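Local coordinates for protein tyrosine--tRNA ligase (Pyrococcus horikoshii, PDB 2CYC) that probably activates tyrosine with ATP and transfers it to the acceptor end of tRNA(Tyr), as a homodimeric class I aminoacyl-tRNA synthetase, at residues His222-Leu227 with Val293-Phe298; Lys12-Glu17 with Gly51-Ala56; Leu95-Val100 with Glu366-Val371. All blocks are in the same frame, centred on the assembly; numbering follows the deposited sequence.

Contact 1: His222-Leu227 with Val293-Phe298; sequences HHHLLL and VEYIIF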
ATOM      1  N   HIS A 222     -10.821  -8.113  22.476  1.00 12.90           N
ATOM      2  CA  HIS A 222     -11.999  -7.648  21.751  1.00 14.58           C
ATOM      3  C   HIS A 222     -13.219  -7.508  22.629  1.00 18.35           C
ATOM      4  O   HIS A 222     -13.554  -8.410  23.407  1.00 16.43           O
ATOM      5  CB  HIS A 222     -12.284  -8.616  20.597  1.00 14.73           C
ATOM      6  CG  HIS A 222     -11.104  -8.826  19.700  1.00 19.17           C
ATOM      7  ND1 HIS A 222     -10.680 -10.077  19.302  1.00 21.12           N
ATOM      8  CD2 HIS A 222     -10.205  -7.946  19.194  1.00 16.39           C
ATOM      9  CE1 HIS A 222      -9.566  -9.959  18.597  1.00 12.53           C
ATOM     10  NE2 HIS A 222      -9.257  -8.676  18.519  1.00 18.42           N
ATOM     11  N   HIS A 223     -13.896  -6.371  22.518  1.00 15.79           N
ATOM     12  CA  HIS A 223     -15.065  -6.194  23.344  1.00 21.15           C
ATOM     13  C   HIS A 223     -16.332  -6.409  22.561  1.00 17.08           C
ATOM     14  O   HIS A 223     -16.349  -6.296  21.340  1.00 17.41           O
ATOM     15  CB  HIS A 223     -15.071  -4.819  24.026  1.00 19.98           C
ATOM     16  CG  HIS A 223     -15.076  -3.656  23.086  1.00 19.93           C
ATOM     17  ND1 HIS A 223     -14.070  -2.710  23.076  1.00 19.09           N
ATOM     18  CD2 HIS A 223     -16.006  -3.230  22.198  1.00 16.51           C
ATOM     19  CE1 HIS A 223     -14.384  -1.749  22.224  1.00 18.97           C
ATOM     20  NE2 HIS A 223     -15.553  -2.040  21.680  1.00 19.56           N
ATOM     21  N   HIS A 224     -17.384  -6.736  23.293  1.00 16.72           N
ATOM     22  CA  HIS A 224     -18.701  -7.000  22.736  1.00 19.92           C
ATOM     23  C   HIS A 224     -19.241  -5.805  21.943  1.00 21.86           C
ATOM     24  O   HIS A 224     -19.040  -4.646  22.323  1.00 16.61           O
ATOM     25  CB  HIS A 224     -19.651  -7.345  23.891  1.00 19.05           C
ATOM     26  CG  HIS A 224     -21.076  -7.542  23.476  1.00 23.03           C
ATOM     27  ND1 HIS A 224     -21.519  -8.687  22.849  1.00 21.20           N
ATOM     28  CD2 HIS A 224     -22.163  -6.746  23.620  1.00 21.64           C
ATOM     29  CE1 HIS A 224     -22.819  -8.590  22.629  1.00 19.51           C
ATOM     30  NE2 HIS A 224     -23.233  -7.422  23.088  1.00 22.98           N
ATOM     31  N   LEU A 225     -19.913  -6.093  20.833  1.00 17.64           N
ATOM     32  CA  LEU A 225     -20.507  -5.035  20.022  1.00 19.16           C
ATOM     33  C   LEU A 225     -21.975  -4.860  20.423  1.00 19.24           C
ATOM     34  O   LEU A 225     -22.788  -5.754  20.215  1.00 20.71           O
ATOM     35  CB  LEU A 225     -20.417  -5.393  18.538  1.00 20.55           C
ATOM     36  CG  LEU A 225     -19.027  -5.649  17.944  1.00 21.17           C
ATOM     37  CD1 LEU A 225     -19.182  -6.039  16.470  1.00 22.10           C
ATOM     38  CD2 LEU A 225     -18.161  -4.394  18.081  1.00 17.37           C
ATOM     39  N   LEU A 226     -22.321  -3.722  21.016  1.00 20.64           N
ATOM     40  CA  LEU A 226     -23.711  -3.496  21.402  1.00 21.75           C
ATOM     41  C   LEU A 226     -24.592  -3.408  20.149  1.00 22.56           C
ATOM     42  O   LEU A 226     -24.217  -2.789  19.153  1.00 24.38           O
ATOM     43  CB  LEU A 226     -23.852  -2.200  22.214  1.00 21.91           C
ATOM     44  CG  LEU A 226     -23.212  -2.127  23.607  1.00 21.13           C
ATOM     45  CD1 LEU A 226     -23.443  -0.730  24.184  1.00 23.08           C
ATOM     46  CD2 LEU A 226     -23.822  -3.182  24.523  1.00 22.83           C
ATOM     47  N   LEU A 227     -25.762  -4.030  20.213  1.00 25.70           N
ATOM     48  CA  LEU A 227     -26.712  -4.016  19.105  1.00 23.84           C
ATOM     49  C   LEU A 227     -27.450  -2.693  19.006  1.00 26.18           C
ATOM     50  O   LEU A 227     -27.616  -1.988  20.004  1.00 22.38           O
ATOM     51  CB  LEU A 227     -27.756  -5.117  19.289  1.00 22.25           C
ATOM     52  CG  LEU A 227     -27.272  -6.559  19.193  1.00 27.64           C
ATOM     53  CD1 LEU A 227     -28.405  -7.502  19.577  1.00 27.98           C
ATOM     54  CD2 LEU A 227     -26.767  -6.837  17.772  1.00 22.60           C
ATOM     55  N   VAL A 293     -28.636  -3.995  28.839  1.00 19.72           N
ATOM     56  CA  VAL A 293     -28.746  -4.236  30.277  1.00 23.04           C
ATOM     57  C   VAL A 293     -27.571  -5.110  30.733  1.00 21.42           C
ATOM     58  O   VAL A 293     -26.941  -4.845  31.748  1.00 20.48           O
ATOM     59  CB  VAL A 293     -30.074  -4.975  30.643  1.00 22.73           C
ATOM     60  CG1 VAL A 293     -30.017  -5.472  32.082  1.00 14.17           C
ATOM     61  CG2 VAL A 293     -31.267  -4.043  30.466  1.00 21.89           C
ATOM     62  N   GLU A 294     -27.273  -6.150  29.969  1.00 22.34           N
ATOM     63  CA  GLU A 294     -26.189  -7.036  30.342  1.00 24.63           C
ATOM     64  C   GLU A 294     -24.808  -6.392  30.307  1.00 24.19           C
ATOM     65  O   GLU A 294     -24.046  -6.520  31.256  1.00 19.86           O
ATOM     66  CB  GLU A 294     -26.161  -8.275  29.445  1.00 20.94           C
ATOM     67  CG  GLU A 294     -25.061  -9.256  29.870  1.00 24.55           C
ATOM     68  CD  GLU A 294     -25.051 -10.528  29.059  1.00 22.37           C
ATOM     69  OE1 GLU A 294     -24.300 -11.453  29.427  1.00 34.02           O
ATOM     70  OE2 GLU A 294     -25.783 -10.606  28.048  1.00 27.85           O
ATOM     71  N   TYR A 295     -24.490  -5.699  29.215  1.00 19.62           N
ATOM     72  CA  TYR A 295     -23.170  -5.094  29.059  1.00 24.90           C
ATOM     73  C   TYR A 295     -22.929  -3.700  29.631  1.00 22.63           C
ATOM     74  O   TYR A 295     -21.784  -3.310  29.833  1.00 21.34           O
ATOM     75  CB  TYR A 295     -22.783  -5.138  27.585  1.00 17.18           C
ATOM     76  CG  TYR A 295     -22.513  -6.551  27.140  1.00 23.50           C
ATOM     77  CD1 TYR A 295     -21.262  -7.136  27.341  1.00 21.32           C
ATOM     78  CD2 TYR A 295     -23.529  -7.335  26.577  1.00 20.99           C
ATOM     79  CE1 TYR A 295     -21.026  -8.469  26.991  1.00 26.09           C
ATOM     80  CE2 TYR A 295     -23.306  -8.668  26.227  1.00 20.50           C
ATOM     81  CZ  TYR A 295     -22.053  -9.228  26.437  1.00 26.24           C
ATOM     82  OH  TYR A 295     -21.826 -10.543  26.095  1.00 31.30           O
ATOM     83  N   ILE A 296     -23.991  -2.948  29.890  1.00 22.75           N
ATOM     84  CA  ILE A 296     -23.824  -1.620  30.464  1.00 19.87           C
ATOM     85  C   ILE A 296     -24.197  -1.652  31.944  1.00 21.70           C
ATOM     86  O   ILE A 296     -23.333  -1.525  32.820  1.00 21.35           O
ATOM     87  CB  ILE A 296     -24.692  -0.556  29.724  1.00 18.99           C
ATOM     88  CG1 ILE A 296     -24.262  -0.464  28.249  1.00 14.40           C
ATOM     89  CG2 ILE A 296     -24.533   0.809  30.392  1.00 21.99           C
ATOM     90  CD1 ILE A 296     -24.993   0.611  27.439  1.00 14.20           C
ATOM     91  N   ILE A 297     -25.479  -1.868  32.224  1.00 20.51           N
ATOM     92  CA  ILE A 297     -25.970  -1.885  33.600  1.00 20.17           C
ATOM     93  C   ILE A 297     -25.311  -2.930  34.513  1.00 20.62           C
ATOM     94  O   ILE A 297     -24.988  -2.628  35.661  1.00 20.31           O
ATOM     95  CB  ILE A 297     -27.510  -2.044  33.606  1.00 21.91           C
ATOM     96  CG1 ILE A 297     -28.128  -0.868  32.831  1.00 22.37           C
ATOM     97  CG2 ILE A 297     -28.034  -2.090  35.045  1.00 17.27           C
ATOM     98  CD1 ILE A 297     -29.644  -0.911  32.679  1.00 27.01           C
ATOM     99  N   PHE A 298     -25.109  -4.148  34.018  1.00 14.17           N
ATOM    100  CA  PHE A 298     -24.459  -5.179  34.828  1.00 26.86           C
ATOM    101  C   PHE A 298     -23.026  -5.410  34.372  1.00 26.92           C
ATOM    102  O   PHE A 298     -22.529  -6.540  34.387  1.00 24.20           O
ATOM    103  CB  PHE A 298     -25.238  -6.506  34.779  1.00 23.31           C
ATOM    104  CG  PHE A 298     -26.555  -6.443  35.480  1.00 28.76           C
ATOM    105  CD1 PHE A 298     -27.706  -6.072  34.795  1.00 30.64           C
ATOM    106  CD2 PHE A 298     -26.628  -6.647  36.855  1.00 31.35           C
ATOM    107  CE1 PHE A 298     -28.911  -5.897  35.467  1.00 28.28           C
ATOM    108  CE2 PHE A 298     -27.826  -6.473  37.538  1.00 30.80           C
ATOM    109  CZ  PHE A 298     -28.970  -6.095  36.841  1.00 35.80           C
TER

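Contact 2: Lys12-Glu17 with Gly51-Ala56; sequences KKPTEE and GLMAGA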
ATOM      1  N   LYS A  12     -12.682  -9.177  32.156  1.00 24.06           N
ATOM      2  CA  LYS A  12     -14.042  -8.779  32.504  1.00 24.08           C
ATOM      3  C   LYS A  12     -14.829  -8.099  31.386  1.00 28.03           C
ATOM      4  O   LYS A  12     -14.263  -7.380  30.548  1.00 18.18           O
ATOM      5  CB  LYS A  12     -14.039  -7.884  33.743  1.00 27.50           C
ATOM      6  CG  LYS A  12     -13.198  -6.639  33.605  1.00 33.16           C
ATOM      7  CD  LYS A  12     -13.222  -5.789  34.880  1.00 41.44           C
ATOM      8  CE  LYS A  12     -14.588  -5.158  35.123  1.00 36.96           C
ATOM      9  NZ  LYS A  12     -14.500  -4.004  36.055  1.00 34.74           N
ATOM     10  N   LYS A  13     -16.143  -8.338  31.383  1.00 20.44           N
ATOM     11  CA  LYS A  13     -17.029  -7.758  30.377  1.00 24.32           C
ATOM     12  C   LYS A  13     -16.823  -6.262  30.365  1.00 19.16           C
ATOM     13  O   LYS A  13     -16.546  -5.667  31.398  1.00 21.54           O
ATOM     14  CB  LYS A  13     -18.493  -8.079  30.691  1.00 24.86           C
ATOM     15  CG  LYS A  13     -18.853  -9.524  30.422  1.00 32.80           C
ATOM     16  CD  LYS A  13     -20.344  -9.781  30.587  1.00 47.79           C
ATOM     17  CE  LYS A  13     -20.764 -11.014  29.787  1.00 49.90           C
ATOM     18  NZ  LYS A  13     -19.878 -12.187  30.032  1.00 50.40           N
ATOM     19  N   PRO A  14     -17.045  -5.617  29.212  1.00 19.71           N
ATOM     20  CA  PRO A  14     -17.484  -6.188  27.933  1.00 17.44           C
ATOM     21  C   PRO A  14     -16.497  -7.009  27.089  1.00 17.08           C
ATOM     22  O   PRO A  14     -16.759  -7.255  25.915  1.00 17.11           O
ATOM     23  CB  PRO A  14     -18.001  -4.962  27.186  1.00 18.29           C
ATOM     24  CG  PRO A  14     -16.999  -3.913  27.600  1.00 21.81           C
ATOM     25  CD  PRO A  14     -16.868  -4.157  29.103  1.00 19.33           C
ATOM     26  N   THR A  15     -15.371  -7.422  27.653  1.00 16.22           N
ATOM     27  CA  THR A  15     -14.446  -8.235  26.867  1.00 21.51           C
ATOM     28  C   THR A  15     -15.211  -9.465  26.371  1.00 22.91           C
ATOM     29  O   THR A  15     -15.959 -10.084  27.129  1.00 25.72           O
ATOM     30  CB  THR A  15     -13.259  -8.740  27.701  1.00 17.47           C
ATOM     31  OG1 THR A  15     -12.421  -7.638  28.055  1.00 19.11           O
ATOM     32  CG2 THR A  15     -12.454  -9.770  26.911  1.00 14.36           C
ATOM     33  N   GLU A  16     -15.022  -9.814  25.106  1.00 22.42           N
ATOM     34  CA  GLU A  16     -15.689 -10.977  24.540  1.00 22.02           C
ATOM     35  C   GLU A  16     -14.672 -12.035  24.129  1.00 23.01           C
ATOM     36  O   GLU A  16     -14.947 -13.230  24.167  1.00 20.26           O
ATOM     37  CB  GLU A  16     -16.529 -10.569  23.321  1.00 22.39           C
ATOM     38  CG  GLU A  16     -17.113 -11.754  22.551  1.00 28.97           C
ATOM     39  CD  GLU A  16     -18.053 -11.333  21.427  1.00 39.28           C
ATOM     40  OE1 GLU A  16     -18.347 -12.179  20.553  1.00 40.60           O
ATOM     41  OE2 GLU A  16     -18.504 -10.165  21.417  1.00 39.47           O
ATOM     42  N   GLU A  17     -13.485 -11.590  23.746  1.00 20.80           N
ATOM     43  CA  GLU A  17     -12.457 -12.516  23.310  1.00 21.64           C
ATOM     44  C   GLU A  17     -11.059 -11.978  23.589  1.00 20.19           C
ATOM     45  O   GLU A  17     -10.807 -10.779  23.461  1.00 17.21           O
ATOM     46  CB  GLU A  17     -12.604 -12.777  21.797  1.00 15.72           C
ATOM     47  CG  GLU A  17     -11.547 -13.711  21.190  1.00 17.32           C
ATOM     48  CD  GLU A  17     -11.642 -13.822  19.665  1.00 19.46           C
ATOM     49  OE1 GLU A  17     -11.634 -14.960  19.161  1.00 26.40           O
ATOM     50  OE2 GLU A  17     -11.705 -12.784  18.960  1.00 17.41           O
ATOM     51  N   GLY A  51     -18.207   4.753  22.809  1.00 22.64           N
ATOM     52  CA  GLY A  51     -17.749   5.393  24.024  1.00 22.08           C
ATOM     53  C   GLY A  51     -17.742   4.534  25.274  1.00 27.00           C
ATOM     54  O   GLY A  51     -16.695   4.382  25.915  1.00 28.76           O
ATOM     55  N   LEU A  52     -18.896   3.961  25.618  1.00 20.53           N
ATOM     56  CA  LEU A  52     -19.018   3.161  26.837  1.00 20.30           C
ATOM     57  C   LEU A  52     -18.247   1.848  26.886  1.00 17.45           C
ATOM     58  O   LEU A  52     -17.566   1.573  27.868  1.00 20.45           O
ATOM     59  CB  LEU A  52     -20.499   2.901  27.155  1.00 16.87           C
ATOM     60  CG  LEU A  52     -21.362   4.168  27.177  1.00 26.17           C
ATOM     61  CD1 LEU A  52     -22.654   3.866  27.918  1.00 21.61           C
ATOM     62  CD2 LEU A  52     -20.612   5.320  27.862  1.00 18.23           C
ATOM     63  N   MET A  53     -18.343   1.035  25.844  1.00 15.90           N
ATOM     64  CA  MET A  53     -17.638  -0.239  25.856  1.00 19.78           C
ATOM     65  C   MET A  53     -16.125  -0.035  25.797  1.00 22.62           C
ATOM     66  O   MET A  53     -15.383  -0.654  26.556  1.00 20.81           O
ATOM     67  CB  MET A  53     -18.130  -1.114  24.703  1.00 16.59           C
ATOM     68  CG  MET A  53     -19.640  -1.377  24.762  1.00 19.68           C
ATOM     69  SD  MET A  53     -20.156  -2.358  26.219  1.00 25.63           S
ATOM     70  CE  MET A  53     -20.609  -1.073  27.372  1.00 15.10           C
ATOM     71  N   ALA A  54     -15.659   0.830  24.905  1.00 18.20           N
ATOM     72  CA  ALA A  54     -14.221   1.097  24.822  1.00 20.38           C
ATOM     73  C   ALA A  54     -13.772   1.773  26.123  1.00 16.02           C
ATOM     74  O   ALA A  54     -12.723   1.460  26.671  1.00 16.20           O
ATOM     75  CB  ALA A  54     -13.918   2.006  23.634  1.00 16.17           C
ATOM     76  N   GLY A  55     -14.590   2.701  26.607  1.00 19.40           N
ATOM     77  CA  GLY A  55     -14.276   3.416  27.828  1.00 19.10           C
ATOM     78  C   GLY A  55     -14.162   2.484  29.007  1.00 20.91           C
ATOM     79  O   GLY A  55     -13.247   2.623  29.823  1.00 20.05           O
ATOM     80  N   ALA A  56     -15.093   1.536  29.107  1.00 16.17           N
ATOM     81  CA  ALA A  56     -15.060   0.565  30.196  1.00 18.37           C
ATOM     82  C   ALA A  56     -13.752  -0.236  30.162  1.00 19.94           C
ATOM     83  O   ALA A  56     -13.102  -0.408  31.189  1.00 20.41           O
ATOM     84  CB  ALA A  56     -16.246  -0.370  30.093  1.00 17.93           C
TER

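Contact 3: Leu95-Val100 with Glu366-Val371; sequences LKYFKV and ELMRSV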
ATOM      1  N   LEU A  95      -9.931  16.118  16.640  1.00 22.29           N
ATOM      2  CA  LEU A  95      -9.393  16.918  17.731  1.00 29.03           C
ATOM      3  C   LEU A  95     -10.397  17.767  18.508  1.00 26.09           C
ATOM      4  O   LEU A  95     -10.252  17.949  19.713  1.00 28.74           O
ATOM      5  CB  LEU A  95      -8.284  17.831  17.190  1.00 33.13           C
ATOM      6  CG  LEU A  95      -6.842  17.323  17.318  1.00 42.49           C
ATOM      7  CD1 LEU A  95      -6.759  15.851  16.949  1.00 43.36           C
ATOM      8  CD2 LEU A  95      -5.937  18.164  16.436  1.00 40.06           C
ATOM      9  N   LYS A  96     -11.418  18.282  17.837  1.00 26.97           N
ATOM     10  CA  LYS A  96     -12.368  19.144  18.520  1.00 30.62           C
ATOM     11  C   LYS A  96     -13.607  18.481  19.078  1.00 29.27           C
ATOM     12  O   LYS A  96     -14.239  19.020  19.987  1.00 28.48           O
ATOM     13  CB  LYS A  96     -12.765  20.300  17.601  1.00 34.95           C
ATOM     14  CG  LYS A  96     -11.632  21.281  17.360  1.00 37.52           C
ATOM     15  CD  LYS A  96     -12.068  22.397  16.422  1.00 54.47           C
ATOM     16  CE  LYS A  96     -10.982  23.456  16.270  1.00 58.39           C
ATOM     17  NZ  LYS A  96     -11.381  24.537  15.321  1.00 56.99           N
ATOM     18  N   TYR A  97     -13.964  17.320  18.546  1.00 27.13           N
ATOM     19  CA  TYR A  97     -15.148  16.623  19.038  1.00 25.37           C
ATOM     20  C   TYR A  97     -14.878  15.228  19.575  1.00 25.33           C
ATOM     21  O   TYR A  97     -15.164  14.931  20.733  1.00 22.57           O
ATOM     22  CB  TYR A  97     -16.208  16.500  17.943  1.00 21.68           C
ATOM     23  CG  TYR A  97     -17.298  15.511  18.305  1.00 25.99           C
ATOM     24  CD1 TYR A  97     -18.258  15.823  19.274  1.00 26.31           C
ATOM     25  CD2 TYR A  97     -17.330  14.238  17.731  1.00 24.93           C
ATOM     26  CE1 TYR A  97     -19.219  14.897  19.662  1.00 18.75           C
ATOM     27  CE2 TYR A  97     -18.287  13.298  18.114  1.00 18.12           C
ATOM     28  CZ  TYR A  97     -19.229  13.635  19.081  1.00 25.71           C
ATOM     29  OH  TYR A  97     -20.181  12.718  19.463  1.00 19.27           O
ATOM     30  N   PHE A  98     -14.333  14.371  18.719  1.00 26.46           N
ATOM     31  CA  PHE A  98     -14.097  12.986  19.093  1.00 23.59           C
ATOM     32  C   PHE A  98     -13.217  12.783  20.314  1.00 21.34           C
ATOM     33  O   PHE A  98     -13.565  12.015  21.208  1.00 23.24           O
ATOM     34  CB  PHE A  98     -13.533  12.202  17.901  1.00 17.01           C
ATOM     35  CG  PHE A  98     -13.699  10.723  18.044  1.00 19.23           C
ATOM     36  CD1 PHE A  98     -12.794   9.974  18.794  1.00 17.54           C
ATOM     37  CD2 PHE A  98     -14.803  10.083  17.488  1.00 19.85           C
ATOM     38  CE1 PHE A  98     -12.989   8.604  18.992  1.00 15.44           C
ATOM     39  CE2 PHE A  98     -15.007   8.710  17.681  1.00 22.12           C
ATOM     40  CZ  PHE A  98     -14.095   7.974  18.436  1.00 17.43           C
ATOM     41  N   LYS A  99     -12.078  13.465  20.347  1.00 22.18           N
ATOM     42  CA  LYS A  99     -11.156  13.352  21.462  1.00 21.43           C
ATOM     43  C   LYS A  99     -11.851  13.612  22.788  1.00 21.23           C
ATOM     44  O   LYS A  99     -11.798  12.776  23.689  1.00 22.29           O
ATOM     45  CB  LYS A  99      -9.994  14.330  21.297  1.00 23.24           C
ATOM     46  CG  LYS A  99      -9.036  14.375  22.496  1.00 21.70           C
ATOM     47  CD  LYS A  99      -7.821  15.228  22.177  1.00 29.89           C
ATOM     48  CE  LYS A  99      -6.784  15.174  23.284  1.00 26.34           C
ATOM     49  NZ  LYS A  99      -7.320  15.765  24.533  1.00 33.23           N
ATOM     50  N   VAL A 100     -12.519  14.761  22.898  1.00 21.94           N
ATOM     51  CA  VAL A 100     -13.195  15.110  24.142  1.00 22.58           C
ATOM     52  C   VAL A 100     -14.402  14.211  24.419  1.00 23.12           C
ATOM     53  O   VAL A 100     -14.719  13.930  25.573  1.00 24.38           O
ATOM     54  CB  VAL A 100     -13.620  16.612  24.163  1.00 25.43           C
ATOM     55  CG1 VAL A 100     -14.721  16.877  23.156  1.00 20.34           C
ATOM     56  CG2 VAL A 100     -14.069  17.005  25.578  1.00 28.83           C
ATOM     57  N   GLU A 366     -21.537  22.108  17.767  1.00 31.57           N
ATOM     58  CA  GLU A 366     -21.847  23.043  16.693  1.00 32.98           C
ATOM     59  C   GLU A 366     -21.026  22.605  15.475  1.00 32.77           C
ATOM     60  O   GLU A 366     -21.533  22.561  14.355  1.00 32.26           O
ATOM     61  CB  GLU A 366     -21.495  24.475  17.111  1.00 37.77           C
ATOM     62  CG  GLU A 366     -22.291  24.935  18.328  1.00 51.65           C
ATOM     63  CD  GLU A 366     -21.934  26.335  18.798  1.00 59.98           C
ATOM     64  OE1 GLU A 366     -20.734  26.614  19.018  1.00 62.43           O
ATOM     65  OE2 GLU A 366     -22.864  27.155  18.963  1.00 62.08           O
ATOM     66  N   LEU A 367     -19.762  22.260  15.699  1.00 26.55           N
ATOM     67  CA  LEU A 367     -18.918  21.801  14.603  1.00 28.33           C
ATOM     68  C   LEU A 367     -19.585  20.601  13.929  1.00 29.41           C
ATOM     69  O   LEU A 367     -19.727  20.567  12.709  1.00 29.52           O
ATOM     70  CB  LEU A 367     -17.537  21.388  15.122  1.00 24.21           C
ATOM     71  CG  LEU A 367     -16.701  20.494  14.193  1.00 29.76           C
ATOM     72  CD1 LEU A 367     -16.421  21.216  12.859  1.00 26.86           C
ATOM     73  CD2 LEU A 367     -15.384  20.137  14.890  1.00 26.00           C
ATOM     74  N   MET A 368     -20.004  19.624  14.733  1.00 27.97           N
ATOM     75  CA  MET A 368     -20.648  18.419  14.210  1.00 31.62           C
ATOM     76  C   MET A 368     -21.896  18.698  13.379  1.00 35.15           C
ATOM     77  O   MET A 368     -22.102  18.070  12.341  1.00 34.35           O
ATOM     78  CB  MET A 368     -21.008  17.461  15.352  1.00 28.90           C
ATOM     79  CG  MET A 368     -19.799  16.841  16.051  1.00 29.22           C
ATOM     80  SD  MET A 368     -18.602  16.118  14.880  1.00 27.62           S
ATOM     81  CE  MET A 368     -19.419  14.538  14.440  1.00 21.33           C
ATOM     82  N   ARG A 369     -22.730  19.631  13.833  1.00 33.63           N
ATOM     83  CA  ARG A 369     -23.944  19.960  13.092  1.00 41.04           C
ATOM     84  C   ARG A 369     -23.626  20.580  11.727  1.00 42.27           C
ATOM     85  O   ARG A 369     -24.432  20.495  10.798  1.00 43.02           O
ATOM     86  CB  ARG A 369     -24.833  20.917  13.901  1.00 44.41           C
ATOM     87  CG  ARG A 369     -25.523  20.267  15.103  1.00 52.81           C
ATOM     88  CD  ARG A 369     -26.576  21.192  15.735  1.00 56.43           C
ATOM     89  NE  ARG A 369     -25.990  22.383  16.353  1.00 53.60           N
ATOM     90  CZ  ARG A 369     -25.570  22.450  17.616  1.00 58.59           C
ATOM     91  NH1 ARG A 369     -25.672  21.396  18.418  1.00 48.52           N
ATOM     92  NH2 ARG A 369     -25.041  23.577  18.078  1.00 59.62           N
ATOM     93  N   SER A 370     -22.445  21.182  11.601  1.00 38.46           N
ATOM     94  CA  SER A 370     -22.045  21.818  10.347  1.00 39.75           C
ATOM     95  C   SER A 370     -21.430  20.868   9.323  1.00 40.82           C
ATOM     96  O   SER A 370     -21.360  21.196   8.143  1.00 41.47           O
ATOM     97  CB  SER A 370     -21.054  22.952  10.619  1.00 38.67           C
ATOM     98  OG  SER A 370     -19.782  22.446  10.992  1.00 45.31           O
ATOM     99  N   VAL A 371     -20.983  19.698   9.764  1.00 38.96           N
ATOM    100  CA  VAL A 371     -20.368  18.744   8.843  1.00 41.10           C
ATOM    101  C   VAL A 371     -21.391  17.766   8.262  1.00 41.87           C
ATOM    102  O   VAL A 371     -21.010  16.964   7.381  1.00 41.48           O
ATOM    103  CB  VAL A 371     -19.227  17.938   9.535  1.00 42.92           C
ATOM    104  CG1 VAL A 371     -18.145  18.885  10.033  1.00 32.90           C
ATOM    105  CG2 VAL A 371     -19.782  17.109  10.681  1.00 38.02           C
TER

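Contact 1: His222-Leu227 with Val293-Phe298
Leu-226 and Tyr-295 make the nearest backbone approach, 7.8 Å between their CA atoms, where the chain leaving strand 214-223 passes the last turns of helix 288-297. No hydrogen bond joins the two segments, so rings and methyl groups carry the contact. The ring of His-224 lies flat on one face of the Tyr-295 ring in an offset stack, the planes only 9° apart and the centroids 3.7 Å from each other. His-224 CD2 sits over the middle of the tyrosine ring, and CE2 of Tyr-295 in turn lies over the centre of the imidazole. With chi1 at 176° the imidazole swings out from the loop onto the tyrosine. His-224 CB also makes a CH-pi contact over that face, 4.0 Å from the Tyr-295 centroid. Asp-291 OD2, one turn earlier on the helix, is hydrogen-bonded to His-224 NE2, which would limit rotation of the imidazole. On the far face of the Tyr-295 ring rests CG of Glu-294. Beside the stack, Leu-226 splits its two methyls: CD2 is 3.8 Å from Tyr-295 CB, while CD1 meets Ile-296 CD1 at the same distance. Met-53 of helix 48-63 touches both Leu-226 and Ile-296. The arrangement is the loop after a sheet strand docked on a helix by an offset His-Tyr stack, just beyond the end of strand 214-223 in the Rossmann-type sheet of a class I synthetase.

Contact 2: Lys12-Glu17 with Gly51-Ala56
Pro-14 carries this buried contact, its ring pressed against Met-53 and Ala-56 on one side of helix 48-63. The peptide bond before Pro-14 is cis, and it bends the chain between helix 3-11 and strand 15-19 just where the ring meets the helix; Thr-15 N closes the turn onto Lys-12 O at 3.1 Å. Pro-14 and Met-53 are also the closest pair by backbone, with CA atoms 6.3 Å apart. Met-53 meets the proline with its sulfur: SD lies 3.5 Å from Pro-14 CB and 3.8 Å from Pro-14 CG. The methionine chain is bent at chi2 (-65°) and again at chi3, and it crosses the proline ring at a slant, SD against the CB-CG side. Helix 48-63 follows strand 36-40 and leads to strand 69-72, parallel to it, in a beta-alpha-beta crossover of the Rossmann-type catalytic fold, so the N-terminal turn packs on one of that fold's connecting helices. A turn further along, the methyl of Ala-56 approaches the other end of the proline, with CB 4.0 Å from Pro-14 CD. Tyr-295 of helix 288-297 also touches the proline, and Lys-57 NZ gives a hydrogen bond to Lys-12 O.

Contact 3: Leu95-Val100 with Glu366-Val371
A Met-aromatic contact ties the C-terminal helix 363-370 to helix 87-108 of the catalytic domain, with Met-368 laid across one face of the Tyr-97 ring. CG of the methionine stands over that face, 3.8 Å from the ring centroid of Tyr-97 and 19° off the normal, in a CH-pi contact. The sulfur comes in more obliquely: Met-368 SD is 4.1 Å from the same centroid and 3.6 Å from Tyr-97 CD2. Bends at chi2 and chi3 (-50° and -78°) bring CE of Met-368 back to the ring, 3.9 Å from Tyr-97 CD2. This is helix-to-helix packing by side chains alone, joining the last helix of the modelled chain to one flanking the Rossmann-type sheet. The tyrosine is held at its far end as well, its OH hydrogen-bonded to His-264 and to the backbone N of Ile-46. An alanine in place of Tyr-97 is likely to leave Met-368 without the ring face it lies on, and both His-264 and the backbone N of Ile-46 without their hydroxyl partner. Toward the surface, Leu-367 CD2 meets Lys-96 CB at 3.8 Å, while the lysine's NZ pairs with Glu-92.

How the contacts relate
Contacts 1 and 2 are neighbours, their centres about 7 Å apart, and share a sheet: strands 15-19 and 214-223 run antiparallel within it, and probable backbone hydrogen bonds link His-224 N to Pro-14 O and His-222 O to Glu-16 N. Met-53 and Tyr-295 further join them, each touching residues of both. Contact 2 is fully buried and purely apolar, whereas contact 1 is partly buried and adds a stacked histidine with a polar partner. Contact 3 stands apart, about 26 Å from contact 1 and 24 Å from contact 2 between centres. It joins two helices, part core and part surface, exchanging ring-on-ring stacking for methionine on tyrosine and fastening the last modelled helix to the catalytic domain.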